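Local coordinates for putative peptide binding protein (Ruminococcus gnavus, PDB 3NOH), which is of unknown function but may bind peptides, at residues Y76-C81 with V91-Y96. Numbering follows the deposited sequence.
Sequences YADSLC and VQIKQY
I93 of an edge strand of the sheet meets A77, D78 and C81 of the helix that packs on one face of the sheet, where the segments 76-81 and 91-96 run nearly antiparallel (166°) with their axes 8.3 Å apart at closest approach. The beta-branched isoleucine, well suited to a strand, wedges both arms against the helix. Its CG1 branch, anti to the carbonyl carbon (chi1 -51°), lies between two successive turns: CG1 is 3.5 Å from the carbonyl oxygen of A77 and 3.7 Å from CB of C81. The other arm, CG2, rests 3.9 Å from CB of A77; A77 also touches L114 of the central strand 112-116, and a small methyl suits a place pressed between helix and sheet. The carboxylate of D78 stays at the exposed margin, OD1 passing 3.9 Å from I93 CG1. C81 is small enough to face the strand directly; with SG anti to its own backbone N (chi1 -167°), the thiol makes a close approach, 3.1 Å from SG to the carbonyl oxygen of V91. V91 and I93 also touch I64 of strand 61-67, so the packing ties together all three elements of a beta-alpha-beta crossover. Replacing I93 by an alanine would remove CG1, CG2 and CD1, and would probably leave a gap beside CB of A77 and CB of C81. Backbone carbonyls and the thiol lie within the contact, yet no hydrogen bond joins the two segments, so helix and strand are held together here chiefly by side-chain fit.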
loop_
_atom_site.group_PDB
_atom_site.type_symbol
_atom_site.label_atom_id
_atom_site.label_comp_id
_atom_site.label_asym_id
_atom_site.label_seq_id
_atom_site.Cartn_x
_atom_site.Cartn_y
_atom_site.Cartn_z
ATOM N N TYR A 76 -5.318 10.243 0.078
ATOM C CA TYR A 76 -4.257 9.767 -0.845
ATOM C C TYR A 76 -4.585 8.346 -1.364
ATOM O O TYR A 76 -4.522 8.087 -2.580
ATOM C CB TYR A 76 -2.871 9.768 -0.156
ATOM C CG TYR A 76 -1.823 9.059 -0.962
ATOM C CD1 TYR A 76 -1.126 9.730 -1.975
ATOM C CD2 TYR A 76 -1.570 7.699 -0.775
ATOM C CE1 TYR A 76 -0.172 9.029 -2.796
ATOM C CE2 TYR A 76 -0.628 7.013 -1.581
ATOM C CZ TYR A 76 0.050 7.688 -2.572
ATOM O OH TYR A 76 0.961 6.976 -3.326
ATOM N N ALA A 77 -4.969 7.472 -0.441
ATOM C CA ALA A 77 -5.262 6.077 -0.752
ATOM C C ALA A 77 -6.466 5.963 -1.703
ATOM O O ALA A 77 -6.439 5.204 -2.695
ATOM C CB ALA A 77 -5.508 5.288 0.552
ATOM N N ASP A 78 -7.489 6.747 -1.433
ATOM C CA ASP A 78 -8.704 6.713 -2.263
ATOM C C ASP A 78 -8.348 7.134 -3.717
ATOM O O ASP A 78 -8.873 6.591 -4.678
ATOM C CB ASP A 78 -9.836 7.562 -1.688
ATOM C CG ASP A 78 -10.490 6.969 -0.424
ATOM O OD1 ASP A 78 -10.278 5.778 -0.143
ATOM O OD2 ASP A 78 -11.217 7.732 0.228
ATOM N N SER A 79 -7.493 8.148 -3.840
ATOM C CA SER A 79 -7.032 8.635 -5.144
ATOM C C SER A 79 -6.189 7.589 -5.875
ATOM O O SER A 79 -6.352 7.389 -7.090
ATOM C CB SER A 79 -6.220 9.924 -4.945
ATOM O OG SER A 79 -7.086 10.996 -4.628
ATOM N N LEU A 80 -5.276 6.959 -5.136
ATOM C CA LEU A 80 -4.417 5.884 -5.658
ATOM C C LEU A 80 -5.283 4.736 -6.149
ATOM O O LEU A 80 -5.006 4.162 -7.203
ATOM C CB LEU A 80 -3.438 5.394 -4.584
ATOM C CG LEU A 80 -2.575 4.194 -4.940
ATOM C CD1 LEU A 80 -1.654 4.457 -6.153
ATOM C CD2 LEU A 80 -1.700 3.703 -3.718
ATOM N N CYS A 81 -6.329 4.427 -5.381
ATOM C CA CYS A 81 -7.307 3.381 -5.776
ATOM C C CYS A 81 -7.931 3.673 -7.141
ATOM O O CYS A 81 -8.060 2.807 -8.021
ATOM C CB CYS A 81 -8.403 3.300 -4.705
ATOM S SG CYS A 81 -9.428 1.851 -4.880
ATOM N N VAL A 91 -8.592 -2.856 -7.092
ATOM C CA VAL A 91 -8.110 -2.602 -5.740
ATOM C C VAL A 91 -9.209 -1.920 -4.921
ATOM O O VAL A 91 -10.034 -1.157 -5.465
ATOM C CB VAL A 91 -6.833 -1.729 -5.803
ATOM C CG1 VAL A 91 -6.375 -1.285 -4.439
ATOM C CG2 VAL A 91 -5.710 -2.524 -6.541
ATOM N N GLN A 92 -9.259 -2.294 -3.648
ATOM C CA GLN A 92 -10.110 -1.645 -2.631
ATOM C C GLN A 92 -9.226 -1.095 -1.520
ATOM O O GLN A 92 -8.192 -1.694 -1.156
ATOM C CB GLN A 92 -11.098 -2.657 -1.985
ATOM C CG GLN A 92 -11.920 -3.366 -2.912
ATOM C CD GLN A 92 -12.856 -4.334 -2.233
ATOM O OE1 GLN A 92 -14.070 -4.238 -2.380
ATOM N NE2 GLN A 92 -12.274 -5.316 -1.475
ATOM N N ILE A 93 -9.631 0.033 -0.947
ATOM C CA ILE A 93 -9.043 0.591 0.269
ATOM C C ILE A 93 -10.031 0.225 1.440
ATOM O O ILE A 93 -11.228 0.382 1.341
ATOM C CB ILE A 93 -8.935 2.118 0.225
ATOM C CG1 ILE A 93 -8.237 2.608 -1.082
ATOM C CG2 ILE A 93 -8.203 2.641 1.508
ATOM C CD1 ILE A 93 -6.861 1.971 -1.289
ATOM N N LYS A 94 -9.432 -0.274 2.528
ATOM C CA LYS A 94 -10.156 -0.649 3.750
ATOM C C LYS A 94 -9.455 -0.043 4.932
ATOM O O LYS A 94 -8.254 -0.300 5.168
ATOM C CB LYS A 94 -10.163 -2.166 3.915
ATOM C CG LYS A 94 -10.972 -2.871 2.890
ATOM C CD LYS A 94 -11.137 -4.343 3.216
ATOM C CE LYS A 94 -11.862 -5.015 2.112
ATOM N NZ LYS A 94 -11.818 -6.520 2.248
ATOM N N GLN A 95 -10.184 0.791 5.663
ATOM C CA GLN A 95 -9.641 1.477 6.829
ATOM C C GLN A 95 -9.965 0.672 8.082
ATOM O O GLN A 95 -11.046 0.083 8.230
ATOM C CB GLN A 95 -10.114 2.939 6.935
ATOM C CG GLN A 95 -11.550 3.178 7.399
ATOM C CD GLN A 95 -12.616 3.054 6.333
ATOM O OE1 GLN A 95 -12.626 2.095 5.530
ATOM N NE2 GLN A 95 -13.578 3.979 6.343
ATOM N N TYR A 96 -9.018 0.740 9.004
ATOM C CA TYR A 96 -9.094 0.134 10.326
ATOM C C TYR A 96 -8.473 1.084 11.339
ATOM O O TYR A 96 -7.729 1.983 10.982
ATOM C CB TYR A 96 -8.284 -1.175 10.347
ATOM C CG TYR A 96 -8.831 -2.230 9.428
ATOM C CD1 TYR A 96 -9.917 -3.051 9.784
ATOM C CD2 TYR A 96 -8.355 -2.312 8.117
ATOM C CE1 TYR A 96 -10.456 -3.948 8.888
ATOM C CE2 TYR A 96 -8.895 -3.216 7.235
ATOM C CZ TYR A 96 -9.928 -4.020 7.604
ATOM O OH TYR A 96 -10.463 -4.924 6.688
#